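SusD homolog (Bacteroides thetaiotaomicron VPI-5482, PDB 3IV0) probably binds glycans at the outer membrane for uptake, as other SusD-family proteins do, though its own ligand is not established. Local coordinates at residues Gln362-Ala368 / Glu422-His428; Lys196-Ser201 / Ser261-Glu267. One frame throughout, in Å; residues are numbered along the deposited sequence.

Contact 1 of 2, residues Gln362-Ala368 / Glu422-His428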
loop_
_atom_site.group_PDB
_atom_site.type_symbol
_atom_site.label_atom_id
_atom_site.label_comp_id
_atom_site.label_asym_id
_atom_site.label_seq_id
_atom_site.Cartn_x
_atom_site.Cartn_y
_atom_site.Cartn_z
ATOM N N GLN A 362 -3.845 -1.087 9.216
ATOM C CA GLN A 362 -3.663 -0.420 7.945
ATOM C C GLN A 362 -3.929 -1.442 6.875
ATOM O O GLN A 362 -3.313 -2.520 6.844
ATOM C CB GLN A 362 -2.250 0.145 7.817
ATOM C CG GLN A 362 -1.923 0.694 6.430
ATOM C CD GLN A 362 -2.575 2.005 6.070
ATOM O OE1 GLN A 362 -2.911 2.803 6.927
ATOM N NE2 GLN A 362 -2.742 2.231 4.765
ATOM N N ILE A 363 -4.832 -1.115 5.945
ATOM C CA ILE A 363 -5.244 -2.084 4.935
ATOM C C ILE A 363 -4.413 -1.957 3.676
ATOM O O ILE A 363 -4.697 -1.072 2.835
ATOM C CB ILE A 363 -6.709 -1.949 4.557
ATOM C CG1 ILE A 363 -7.604 -1.962 5.812
ATOM C CG2 ILE A 363 -7.126 -3.098 3.646
ATOM C CD1 ILE A 363 -7.436 -3.176 6.799
ATOM N N VAL A 364 -3.396 -2.804 3.507
ATOM C CA VAL A 364 -2.438 -2.659 2.435
ATOM C C VAL A 364 -3.052 -3.108 1.117
ATOM O O VAL A 364 -2.979 -2.374 0.105
ATOM C CB VAL A 364 -1.152 -3.456 2.742
ATOM C CG1 VAL A 364 -0.177 -3.411 1.540
ATOM C CG2 VAL A 364 -0.466 -2.896 3.981
ATOM N N PHE A 365 -3.639 -4.282 1.092
ATOM C CA PHE A 365 -4.309 -4.822 -0.077
ATOM C C PHE A 365 -5.662 -5.294 0.377
ATOM O O PHE A 365 -5.786 -5.993 1.396
ATOM C CB PHE A 365 -3.552 -6.011 -0.660
ATOM C CG PHE A 365 -2.133 -5.713 -1.098
ATOM C CD1 PHE A 365 -1.818 -4.620 -1.911
ATOM C CD2 PHE A 365 -1.100 -6.602 -0.740
ATOM C CE1 PHE A 365 -0.535 -4.390 -2.313
ATOM C CE2 PHE A 365 0.208 -6.353 -1.169
ATOM C CZ PHE A 365 0.476 -5.234 -1.928
ATOM N N ARG A 366 -6.707 -4.975 -0.376
ATOM C CA ARG A 366 -8.004 -5.574 -0.081
ATOM C C ARG A 366 -8.745 -5.988 -1.344
ATOM O O ARG A 366 -8.325 -5.676 -2.476
ATOM C CB ARG A 366 -8.871 -4.708 0.804
ATOM C CG ARG A 366 -9.274 -3.416 0.197
ATOM C CD ARG A 366 -10.219 -2.663 1.159
ATOM N NE ARG A 366 -10.398 -1.275 0.740
ATOM C CZ ARG A 366 -11.481 -0.802 0.122
ATOM N NH1 ARG A 366 -12.496 -1.565 -0.204
ATOM N NH2 ARG A 366 -11.534 0.479 -0.172
ATOM N N TYR A 367 -9.816 -6.744 -1.176
ATOM C CA TYR A 367 -10.434 -7.456 -2.284
ATOM C C TYR A 367 -10.980 -6.512 -3.348
ATOM O O TYR A 367 -10.839 -6.798 -4.529
ATOM C CB TYR A 367 -11.475 -8.403 -1.723
ATOM C CG TYR A 367 -12.101 -9.378 -2.685
ATOM C CD1 TYR A 367 -11.351 -10.185 -3.538
ATOM C CD2 TYR A 367 -13.470 -9.566 -2.672
ATOM C CE1 TYR A 367 -11.980 -11.091 -4.394
ATOM C CE2 TYR A 367 -14.092 -10.508 -3.479
ATOM C CZ TYR A 367 -13.349 -11.222 -4.350
ATOM O OH TYR A 367 -13.972 -12.147 -5.160
ATOM N N ALA A 368 -11.545 -5.362 -2.987
ATOM C CA ALA A 368 -12.041 -4.445 -4.010
ATOM C C ALA A 368 -10.897 -3.970 -4.879
ATOM O O ALA A 368 -11.049 -3.823 -6.099
ATOM C CB ALA A 368 -12.754 -3.212 -3.386
ATOM N N GLU A 422 -12.350 4.394 -4.741
ATOM C CA GLU A 422 -12.479 3.292 -3.807
ATOM C C GLU A 422 -11.362 3.258 -2.767
ATOM O O GLU A 422 -11.614 2.959 -1.597
ATOM C CB GLU A 422 -12.501 1.978 -4.572
ATOM C CG GLU A 422 -12.679 0.756 -3.723
ATOM C CD GLU A 422 -14.004 0.703 -3.019
ATOM O OE1 GLU A 422 -14.996 1.341 -3.469
ATOM O OE2 GLU A 422 -14.124 0.006 -1.990
ATOM N N LEU A 423 -10.143 3.617 -3.175
ATOM C CA LEU A 423 -8.974 3.419 -2.331
ATOM C C LEU A 423 -8.398 4.665 -1.722
ATOM O O LEU A 423 -7.337 4.629 -1.100
ATOM C CB LEU A 423 -7.900 2.674 -3.096
ATOM C CG LEU A 423 -8.304 1.324 -3.680
ATOM C CD1 LEU A 423 -7.195 0.725 -4.572
ATOM C CD2 LEU A 423 -8.699 0.284 -2.607
ATOM N N ILE A 424 -9.143 5.758 -1.775
ATOM C CA ILE A 424 -8.647 6.991 -1.212
ATOM C C ILE A 424 -8.249 6.798 0.239
ATOM O O ILE A 424 -8.990 6.249 1.033
ATOM C CB ILE A 424 -9.692 8.150 -1.387
ATOM C CG1 ILE A 424 -9.030 9.466 -0.945
ATOM C CG2 ILE A 424 -11.024 7.872 -0.650
ATOM C CD1 ILE A 424 -9.835 10.722 -1.369
ATOM N N GLY A 425 -7.052 7.266 0.572
ATOM C CA GLY A 425 -6.552 7.171 1.940
ATOM C C GLY A 425 -5.882 5.857 2.301
ATOM O O GLY A 425 -5.476 5.703 3.445
ATOM N N GLU A 426 -5.743 4.923 1.346
ATOM C CA GLU A 426 -5.159 3.611 1.613
ATOM C C GLU A 426 -3.740 3.457 1.058
ATOM O O GLU A 426 -3.195 2.353 1.080
ATOM C CB GLU A 426 -6.076 2.493 1.100
ATOM C CG GLU A 426 -7.434 2.487 1.831
ATOM C CD GLU A 426 -8.420 1.532 1.233
ATOM O OE1 GLU A 426 -8.148 0.313 1.191
ATOM O OE2 GLU A 426 -9.507 1.967 0.805
ATOM N N GLY A 427 -3.142 4.511 0.550
ATOM C CA GLY A 427 -1.739 4.479 0.160
ATOM C C GLY A 427 -1.464 4.021 -1.250
ATOM O O GLY A 427 -0.320 3.647 -1.538
ATOM N N HIS A 428 -2.457 4.066 -2.120
ATOM C CA HIS A 428 -2.331 3.656 -3.502
ATOM C C HIS A 428 -2.239 4.792 -4.507
ATOM O O HIS A 428 -1.740 4.573 -5.584
ATOM C CB HIS A 428 -3.480 2.734 -3.894
ATOM C CG HIS A 428 -3.442 1.417 -3.207
ATOM N ND1 HIS A 428 -2.561 0.427 -3.596
ATOM C CD2 HIS A 428 -4.104 0.958 -2.123
ATOM C CE1 HIS A 428 -2.726 -0.612 -2.784
ATOM N NE2 HIS A 428 -3.656 -0.323 -1.897
HETATM O O HOH W 1 -5.602 4.206 5.883
HETATM O O HOH W 2 -2.738 5.166 3.939
HETATM O O HOH W 3 -5.893 -1.015 0.201
HETATM O O HOH W 4 -1.479 0.051 0.486
#

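Contact 2 of 2, residues Lys196-Ser201 / Ser261-Glu267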
loop_
_atom_site.group_PDB
_atom_site.type_symbol
_atom_site.label_atom_id
_atom_site.label_comp_id
_atom_site.label_asym_id
_atom_site.label_seq_id
_atom_site.Cartn_x
_atom_site.Cartn_y
_atom_site.Cartn_z
ATOM N N LYS A 196 -5.921 -13.296 11.254
ATOM C CA LYS A 196 -6.752 -12.927 10.142
ATOM C C LYS A 196 -6.395 -11.526 9.629
ATOM O O LYS A 196 -6.511 -10.542 10.353
ATOM C CB LYS A 196 -8.222 -12.980 10.529
ATOM C CG LYS A 196 -9.176 -12.915 9.355
ATOM C CD LYS A 196 -10.595 -13.227 9.880
ATOM C CE LYS A 196 -11.485 -13.650 8.797
ATOM N NZ LYS A 196 -11.547 -12.583 7.871
ATOM N N GLY A 197 -5.977 -11.480 8.361
ATOM C CA GLY A 197 -5.584 -10.223 7.684
ATOM C C GLY A 197 -4.144 -9.801 7.887
ATOM O O GLY A 197 -3.539 -9.211 7.005
ATOM N N ILE A 198 -3.565 -10.164 9.023
ATOM C CA ILE A 198 -2.291 -9.688 9.477
ATOM C C ILE A 198 -1.149 -10.700 9.397
ATOM O O ILE A 198 0.002 -10.353 9.671
ATOM C CB ILE A 198 -2.398 -9.092 10.895
ATOM C CG1 ILE A 198 -2.867 -10.138 11.918
ATOM C CG2 ILE A 198 -3.349 -7.865 10.897
ATOM C CD1 ILE A 198 -2.778 -9.584 13.369
ATOM N N ARG A 199 -1.466 -11.933 9.016
ATOM C CA ARG A 199 -0.474 -12.919 8.634
ATOM C C ARG A 199 -0.729 -13.248 7.174
ATOM O O ARG A 199 -1.879 -13.345 6.737
ATOM C CB ARG A 199 -0.628 -14.180 9.515
ATOM C CG ARG A 199 -0.314 -13.931 10.993
ATOM C CD ARG A 199 1.173 -13.792 11.294
ATOM N NE ARG A 199 1.912 -15.038 11.142
ATOM C CZ ARG A 199 2.029 -15.973 12.083
ATOM N NH1 ARG A 199 1.511 -15.816 13.286
ATOM N NH2 ARG A 199 2.697 -17.072 11.776
ATOM N N ALA A 200 0.333 -13.369 6.398
ATOM C CA ALA A 200 0.178 -13.602 4.977
ATOM C C ALA A 200 -0.696 -14.817 4.670
ATOM O O ALA A 200 -0.485 -15.900 5.231
ATOM C CB ALA A 200 1.573 -13.797 4.315
ATOM N N SER A 201 -1.646 -14.648 3.752
ATOM C CA SER A 201 -2.487 -15.706 3.229
ATOM C C SER A 201 -2.205 -15.865 1.736
ATOM O O SER A 201 -1.428 -15.103 1.140
ATOM C CB SER A 201 -3.953 -15.351 3.404
ATOM O OG SER A 201 -4.326 -14.294 2.496
ATOM N N SER A 261 -11.400 -8.171 8.454
ATOM C CA SER A 261 -12.633 -8.466 7.746
ATOM C C SER A 261 -12.419 -9.449 6.610
ATOM O O SER A 261 -11.292 -9.709 6.188
ATOM C CB SER A 261 -13.272 -7.197 7.149
ATOM O OG SER A 261 -12.650 -6.865 5.903
ATOM N N ASP A 262 -13.519 -9.934 6.047
ATOM C CA ASP A 262 -13.439 -10.866 4.924
ATOM C C ASP A 262 -13.038 -10.189 3.603
ATOM O O ASP A 262 -12.920 -10.855 2.591
ATOM C CB ASP A 262 -14.787 -11.554 4.671
ATOM C CG ASP A 262 -15.116 -12.641 5.698
ATOM O OD1 ASP A 262 -14.335 -12.865 6.633
ATOM O OD2 ASP A 262 -16.161 -13.296 5.515
ATOM N N GLU A 263 -12.857 -8.867 3.606
ATOM C CA GLU A 263 -12.438 -8.150 2.428
ATOM C C GLU A 263 -10.922 -7.932 2.441
ATOM O O GLU A 263 -10.322 -7.660 1.392
ATOM C CB GLU A 263 -13.190 -6.815 2.334
ATOM C CG GLU A 263 -12.964 -6.119 1.042
ATOM C CD GLU A 263 -13.909 -5.002 0.715
ATOM O OE1 GLU A 263 -15.061 -5.027 1.180
ATOM O OE2 GLU A 263 -13.497 -4.147 -0.122
ATOM N N GLY A 264 -10.289 -8.048 3.591
ATOM C CA GLY A 264 -8.865 -7.759 3.664
ATOM C C GLY A 264 -8.051 -8.821 2.938
ATOM O O GLY A 264 -8.366 -10.010 3.004
ATOM N N LEU A 265 -7.000 -8.420 2.238
ATOM C CA LEU A 265 -6.052 -9.372 1.665
ATOM C C LEU A 265 -4.716 -9.272 2.408
ATOM O O LEU A 265 -4.090 -10.322 2.627
ATOM C CB LEU A 265 -5.867 -9.192 0.149
ATOM C CG LEU A 265 -7.116 -9.500 -0.676
ATOM C CD1 LEU A 265 -6.851 -9.197 -2.149
ATOM C CD2 LEU A 265 -7.615 -10.905 -0.491
ATOM N N PHE A 266 -4.199 -8.094 2.730
ATOM C CA PHE A 266 -3.023 -8.000 3.612
ATOM C C PHE A 266 -3.162 -6.728 4.387
ATOM O O PHE A 266 -3.479 -5.665 3.816
ATOM C CB PHE A 266 -1.672 -8.086 2.883
ATOM C CG PHE A 266 -0.529 -8.152 3.842
ATOM C CD1 PHE A 266 -0.417 -9.268 4.669
ATOM C CD2 PHE A 266 0.302 -7.090 4.057
ATOM C CE1 PHE A 266 0.558 -9.319 5.637
ATOM C CE2 PHE A 266 1.275 -7.135 5.043
ATOM C CZ PHE A 266 1.389 -8.259 5.840
ATOM N N GLU A 267 -2.871 -6.793 5.680
ATOM C CA GLU A 267 -3.016 -5.681 6.617
ATOM C C GLU A 267 -1.831 -5.638 7.560
ATOM O O GLU A 267 -1.267 -6.675 7.875
ATOM C CB GLU A 267 -4.323 -5.838 7.421
ATOM C CG GLU A 267 -5.512 -6.161 6.550
ATOM C CD GLU A 267 -6.777 -6.479 7.325
ATOM O OE1 GLU A 267 -6.764 -6.466 8.573
ATOM O OE2 GLU A 267 -7.780 -6.785 6.641
HETATM O O HOH W 5 0.898 -7.812 9.176
HETATM O O HOH W 6 -5.832 -12.511 4.006
#

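Contact 1 of 2, residues Gln362-Ala368 / Glu422-His428
Arg366 meets Glu426 and Glu422 with all three of its guanidinium nitrogens, and this is the tight part of the contact. Glu426 is gripped side-on. NE reaches Glu426 OE1 at 2.8 Å and NH2 reaches Glu426 OE2 at 2.7 Å. Both oxygens use their syn lone pairs, and the two flat groups lie nearly coplanar, 18° apart. Glu422 is held end-on by a single oxygen. Arg366 NH1 approaches Glu422 OE2 at 2.9 Å on the anti lone pair, while NH2 makes a longer bond to the same atom from above the carboxylate plane. That carboxylate is turned 58° from the guanidinium. The Arg366 chain is extended from CG to NE, which carries the charge across to the loop. Leu423 CD2 lies over one guanidinium face. Arg319 pairs with Glu422 OE1 and Lys343 with Glu426 OE2. Arg398 also pairs with Glu422 OE2, so the buried charges are shared among several residues. At the boundary of this cluster a water lies within bonding distance of both Ile363 O and Glu426 OE1.

His428 makes a direct, buried bond. Its NE2 donates to Val364 O at 2.9 Å, bent to 133°. Another water ties that carbonyl to Glu426 O.

Toward Gln362, which is partly exposed, waters carry most of the contact. Two of them link the Gln362 amide to Gly425 O.

Leu423 to Glu426 form a type II beta turn, with Gly425 at positive phi. The whole is a buried salt-bridge network joining the turn after helix 408-422 to the strand that leads into helix 367-381, within the SusD family region.

Contact 2 of 2, residues Lys196-Ser201 / Ser261-Glu267
Lys196 and Asp262 cross at a slant, with the ammonium group reaching one carboxylate oxygen. Lys196 NZ lies 3.1 Å from Asp262 OD1, and that oxygen accepts with its anti lone pair, on the side away from the other oxygen. The lysine is extended through three torsions and bends only at the last (chi4 -60°), which turns NZ toward the acid. With an alanine in place of Lys196, Asp262 would probably lose this charged mate, and the contact made by the end of the lysine chain would go with it.

Glu267 is turned along Gly197. Its CB and CG pass beside Gly197 O, with CB at 3.5 Å. Its carboxylate ends near Gly197 CA, where OE1 accepts from Gly260 N and Asn361 ND2. Gly197, at positive phi, leaves room for that carboxylate beside its CA. The backbones join here too: Glu267 N donates to Gly197 O at 2.8 Å. Ile198 crosses Glu267 obliquely, its CG2 4.1 Å from Glu267 CB. Its CA also makes a CA-H...O contact of 3.6 Å with Glu267 O. A water bridges that oxygen to Ile198 O.

Phe266 stands with CG opposite its own backbone N (chi1 -173°), which brings the ring edge up to the 199-200 backbone. Its CE1 lies 4.1 Å from Ala200 N. Met130 and Leu133 of helix 117-142 and Tyr30 of helix 19-39 also touch this ring. A second water connects Ser201 OG with Leu265 O.

Ser261 to Gly264 form a type I beta turn, and Ser261 OG accepts from Glu263 N as an ST turn. Strand 264-268 follows, with a classic beta bulge at Leu265 and Phe266 opposite Phe365. Ser201, at the N-cap of helix 202-219, closes the loop that packs against this bulged strand.

Both contacts reach the same two-stranded antiparallel sheet, each through a different strand. Contact 1 joins strand 362-366 to the turn after helix 408-422. Contact 2 joins strand 264-268 to the loop before helix 202-219. Their centres lie about 12 Å apart. Both are buried. Contact 1 is the deeper, its centre about 7 Å from the chain centre against about 13 Å for contact 2, which has more partly exposed residues. Contact 1 is a network of charges; contact 2 has one salt bridge and relies more on backbone and carbon contacts. The two meet directly: Glu263 OE2 pairs with Arg366 NH1 at 2.8 Å, and Tyr367 N probably donates to Glu263 O at 2.8 Å.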